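PDB 4FTD: uncharacterized protein from Bacteroides eggerthii, which is of unknown function but may take part in carbohydrate metabolism, combining a six-bladed beta-propeller with an immunoglobulin-like part. Local coordinates for residues Ala134-Glu146 with Asn407-Glu419. Sequence-based numbering, arbitrary orientation.
Sequences ATNYTRCASYDGE and NGNALAQTDYYIE
Gln-413 and Asp-415 reach from strand 412-419 to the backbone of strand 138-143. The two strands run side by side in the same direction, 8° apart and 6.3 Å apart at the closest approach of their axes. Their hydrogen bonds are made through side chains.

The amide of Gln-413 bridges two peptide groups. Its NE2 donates to Arg-139 O at 3.0 Å, on a lone pair of that carbonyl oxygen, and its OE1 accepts from Ala-141 N at 3.2 Å, from above the amide plane. A bend at chi2 (74°) turns the amide along the neighbouring strand. Asp-415 OD2 takes two bonds from one face of its carboxylate: Ser-142 OG lies 2.7 Å from OD2, on the syn side, and Tyr-143 N lies 3.0 Å from it, farther out of the plane. A water donates to both Ser-142 OG and Asp-415 OD1. OD1 also meets Lys-343 in a salt bridge and a glycerol, probably from the crystallisation liquor.

At the loop end, Asn-136 ND2 donates to Asn-409 OD1, while Asn-409 ND2 is held by Gln-437. Asn-409 CB sits over one face of the Arg-139 guanidinium, 3.8 Å above its plane. Arg-139 NE donates to Asn-136 O, which lies in the guanidinium plane; this bond helps to orient the guanidinium.

Apolar contacts close the other end. Gly-145 CA makes a CH-pi contact over the Tyr-417 ring, and Tyr-143 CE1 touches Tyr-417 CB at 3.8 Å.

Each strand edges its own four-stranded antiparallel sheet. The contact joins the innermost strands of the first and last blades, the closing junction of a six-bladed beta-propeller.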
# COMPACT_ATOMS: atom_id res chain seq x y z
N ALA A 134 -5.46 15.92 16.98
CA ALA A 134 -6.46 16.93 16.81
C ALA A 134 -5.82 18.31 16.80
O ALA A 134 -6.52 19.24 16.53
CB ALA A 134 -7.52 16.84 17.88
N THR A 135 -4.53 18.46 17.08
CA THR A 135 -3.87 19.80 17.05
C THR A 135 -2.67 19.75 16.19
O THR A 135 -2.21 18.68 15.85
CB THR A 135 -3.46 20.33 18.44
OG1 THR A 135 -2.21 19.78 18.86
CG2 THR A 135 -4.54 20.03 19.49
N ASN A 136 -2.11 20.90 15.86
CA ASN A 136 -0.88 20.90 15.08
C ASN A 136 0.37 20.68 15.93
O ASN A 136 1.48 20.89 15.48
CB ASN A 136 -0.81 22.12 14.19
CG ASN A 136 -0.63 23.39 14.95
OD1 ASN A 136 -0.47 23.40 16.17
ND2 ASN A 136 -0.62 24.48 14.21
N TYR A 137 0.20 20.30 17.19
CA TYR A 137 1.36 19.90 18.03
C TYR A 137 1.84 18.48 17.75
O TYR A 137 2.85 18.08 18.25
CB TYR A 137 1.07 20.15 19.53
CG TYR A 137 1.28 21.60 19.85
CD1 TYR A 137 0.34 22.54 19.44
CD2 TYR A 137 2.42 22.05 20.48
CE1 TYR A 137 0.52 23.89 19.69
CE2 TYR A 137 2.63 23.41 20.73
CZ TYR A 137 1.67 24.33 20.32
OH TYR A 137 1.81 25.68 20.58
N THR A 138 1.11 17.74 16.93
CA THR A 138 1.57 16.42 16.46
C THR A 138 1.45 16.45 14.95
O THR A 138 0.36 16.62 14.42
CB THR A 138 0.67 15.26 16.98
OG1 THR A 138 0.70 15.21 18.40
CG2 THR A 138 1.13 13.91 16.39
N ARG A 139 2.57 16.30 14.26
CA ARG A 139 2.63 16.40 12.78
C ARG A 139 3.15 15.15 12.11
O ARG A 139 3.31 15.09 10.89
CB ARG A 139 3.51 17.59 12.40
CG ARG A 139 2.95 18.87 12.93
CD ARG A 139 3.71 20.10 12.45
NE ARG A 139 3.13 21.27 13.13
CZ ARG A 139 3.44 22.53 12.85
NH1 ARG A 139 4.30 22.80 11.90
NH2 ARG A 139 2.92 23.53 13.53
N CYS A 140 3.36 14.11 12.90
CA CYS A 140 3.91 12.89 12.37
C CYS A 140 3.55 11.67 13.19
O CYS A 140 3.61 11.69 14.40
CB CYS A 140 5.42 12.99 12.37
SG CYS A 140 6.35 11.71 11.48
N ALA A 141 3.26 10.59 12.47
CA ALA A 141 3.05 9.26 13.00
C ALA A 141 3.65 8.27 12.01
O ALA A 141 3.76 8.55 10.82
CB ALA A 141 1.53 8.99 13.27
N SER A 142 4.10 7.12 12.51
CA SER A 142 4.69 6.08 11.71
C SER A 142 4.22 4.70 12.25
O SER A 142 3.72 4.62 13.35
CB SER A 142 6.22 6.22 11.74
OG SER A 142 6.88 5.23 10.96
N TYR A 143 4.33 3.67 11.43
CA TYR A 143 3.79 2.34 11.72
C TYR A 143 4.70 1.28 11.15
O TYR A 143 5.24 1.47 10.10
CB TYR A 143 2.41 2.23 11.12
CG TYR A 143 1.84 0.84 10.86
CD1 TYR A 143 2.02 0.22 9.61
CD2 TYR A 143 1.04 0.21 11.79
CE1 TYR A 143 1.47 -1.01 9.34
CE2 TYR A 143 0.45 -1.04 11.49
CZ TYR A 143 0.69 -1.62 10.26
OH TYR A 143 0.17 -2.82 9.96
N ASP A 144 4.87 0.17 11.85
CA ASP A 144 5.66 -0.93 11.34
C ASP A 144 4.98 -2.30 11.54
O ASP A 144 5.64 -3.30 11.43
CB ASP A 144 7.03 -0.94 12.01
CG ASP A 144 6.96 -1.23 13.50
OD1 ASP A 144 5.87 -1.44 14.07
OD2 ASP A 144 8.03 -1.19 14.12
N GLY A 145 3.70 -2.33 11.89
CA GLY A 145 2.99 -3.59 12.12
C GLY A 145 2.87 -3.95 13.58
O GLY A 145 1.92 -4.59 13.98
N GLU A 146 3.85 -3.56 14.39
CA GLU A 146 3.89 -3.88 15.81
C GLU A 146 3.45 -2.66 16.61
O GLU A 146 2.69 -2.80 17.55
CB GLU A 146 5.30 -4.32 16.19
CG GLU A 146 5.40 -4.76 17.64
CD GLU A 146 6.81 -5.16 18.08
OE1 GLU A 146 7.81 -4.80 17.40
OE2 GLU A 146 6.91 -5.84 19.13
N ASN A 407 -5.44 22.68 6.07
CA ASN A 407 -4.78 23.49 7.09
C ASN A 407 -3.38 23.90 6.62
O ASN A 407 -2.90 23.47 5.56
CB ASN A 407 -4.77 22.74 8.46
CG ASN A 407 -3.97 21.47 8.43
OD1 ASN A 407 -2.78 21.52 8.13
ND2 ASN A 407 -4.59 20.32 8.81
N GLY A 408 -2.74 24.76 7.41
CA GLY A 408 -1.42 25.28 7.06
C GLY A 408 -0.24 24.38 7.42
O GLY A 408 0.87 24.75 7.18
N ASN A 409 -0.47 23.18 7.97
CA ASN A 409 0.61 22.31 8.41
C ASN A 409 0.22 20.84 8.17
O ASN A 409 0.23 20.03 9.08
CB ASN A 409 0.97 22.62 9.88
CG ASN A 409 -0.26 22.76 10.75
OD1 ASN A 409 -0.50 23.82 11.31
ND2 ASN A 409 -1.10 21.71 10.80
N ALA A 410 -0.07 20.54 6.90
CA ALA A 410 -0.73 19.31 6.48
C ALA A 410 0.28 18.17 6.23
O ALA A 410 0.24 17.48 5.19
CB ALA A 410 -1.60 19.62 5.25
N LEU A 411 1.16 17.95 7.19
CA LEU A 411 2.14 16.90 7.08
C LEU A 411 1.37 15.54 7.18
O LEU A 411 0.41 15.39 8.01
CB LEU A 411 3.26 17.00 8.14
CG LEU A 411 4.34 18.11 7.92
CD1 LEU A 411 5.08 17.93 6.59
CD2 LEU A 411 3.74 19.49 8.08
N ALA A 412 1.74 14.65 6.26
CA ALA A 412 1.12 13.32 6.11
C ALA A 412 2.20 12.28 5.92
O ALA A 412 3.25 12.56 5.34
CB ALA A 412 0.15 13.27 4.93
N GLN A 413 1.95 11.09 6.47
CA GLN A 413 2.87 9.97 6.42
C GLN A 413 2.09 8.73 5.92
O GLN A 413 0.85 8.63 6.03
CB GLN A 413 3.47 9.62 7.81
CG GLN A 413 4.32 10.73 8.43
CD GLN A 413 3.51 11.88 8.97
OE1 GLN A 413 2.46 11.68 9.59
NE2 GLN A 413 4.01 13.10 8.77
N THR A 414 2.84 7.83 5.33
CA THR A 414 2.38 6.50 4.94
C THR A 414 3.38 5.48 5.45
O THR A 414 4.55 5.78 5.71
CB THR A 414 2.21 6.33 3.42
OG1 THR A 414 3.47 6.54 2.78
CG2 THR A 414 1.14 7.26 2.88
N ASP A 415 2.91 4.25 5.58
CA ASP A 415 3.76 3.12 5.96
C ASP A 415 3.01 1.85 5.61
O ASP A 415 1.81 1.88 5.38
CB ASP A 415 4.09 3.12 7.46
CG ASP A 415 5.36 3.90 7.82
OD1 ASP A 415 6.44 3.71 7.17
OD2 ASP A 415 5.27 4.69 8.81
N TYR A 416 3.71 0.73 5.57
CA TYR A 416 3.03 -0.54 5.33
C TYR A 416 3.79 -1.66 5.96
O TYR A 416 4.97 -1.50 6.26
CB TYR A 416 2.88 -0.78 3.82
CG TYR A 416 4.18 -1.02 3.10
CD1 TYR A 416 4.93 0.05 2.59
CD2 TYR A 416 4.67 -2.32 2.90
CE1 TYR A 416 6.13 -0.17 1.94
CE2 TYR A 416 5.87 -2.54 2.25
CZ TYR A 416 6.58 -1.47 1.77
OH TYR A 416 7.73 -1.70 1.14
N TYR A 417 3.10 -2.79 6.09
CA TYR A 417 3.64 -4.02 6.63
C TYR A 417 2.98 -5.21 5.92
O TYR A 417 1.76 -5.23 5.72
CB TYR A 417 3.35 -4.10 8.13
CG TYR A 417 3.69 -5.43 8.74
CD1 TYR A 417 5.01 -5.77 8.99
CD2 TYR A 417 2.68 -6.35 9.09
CE1 TYR A 417 5.34 -6.99 9.55
CE2 TYR A 417 3.00 -7.58 9.67
CZ TYR A 417 4.33 -7.89 9.89
OH TYR A 417 4.67 -9.08 10.46
N ILE A 418 3.79 -6.18 5.52
CA ILE A 418 3.34 -7.40 4.86
C ILE A 418 3.47 -8.57 5.81
O ILE A 418 4.54 -8.85 6.30
CB ILE A 418 4.15 -7.67 3.57
CG1 ILE A 418 3.81 -6.54 2.57
CG2 ILE A 418 3.83 -9.07 3.01
CD1 ILE A 418 4.59 -6.53 1.27
N GLU A 419 2.37 -9.26 6.08
CA GLU A 419 2.39 -10.48 6.88
C GLU A 419 2.56 -11.67 5.93
O GLU A 419 1.85 -11.78 4.92
CB GLU A 419 1.07 -10.56 7.68
CG GLU A 419 1.02 -11.60 8.79
CD GLU A 419 -0.26 -11.49 9.62
OE1 GLU A 419 -0.42 -10.48 10.36
OE2 GLU A 419 -1.12 -12.39 9.52
O HOH W 1 8.79 4.19 8.61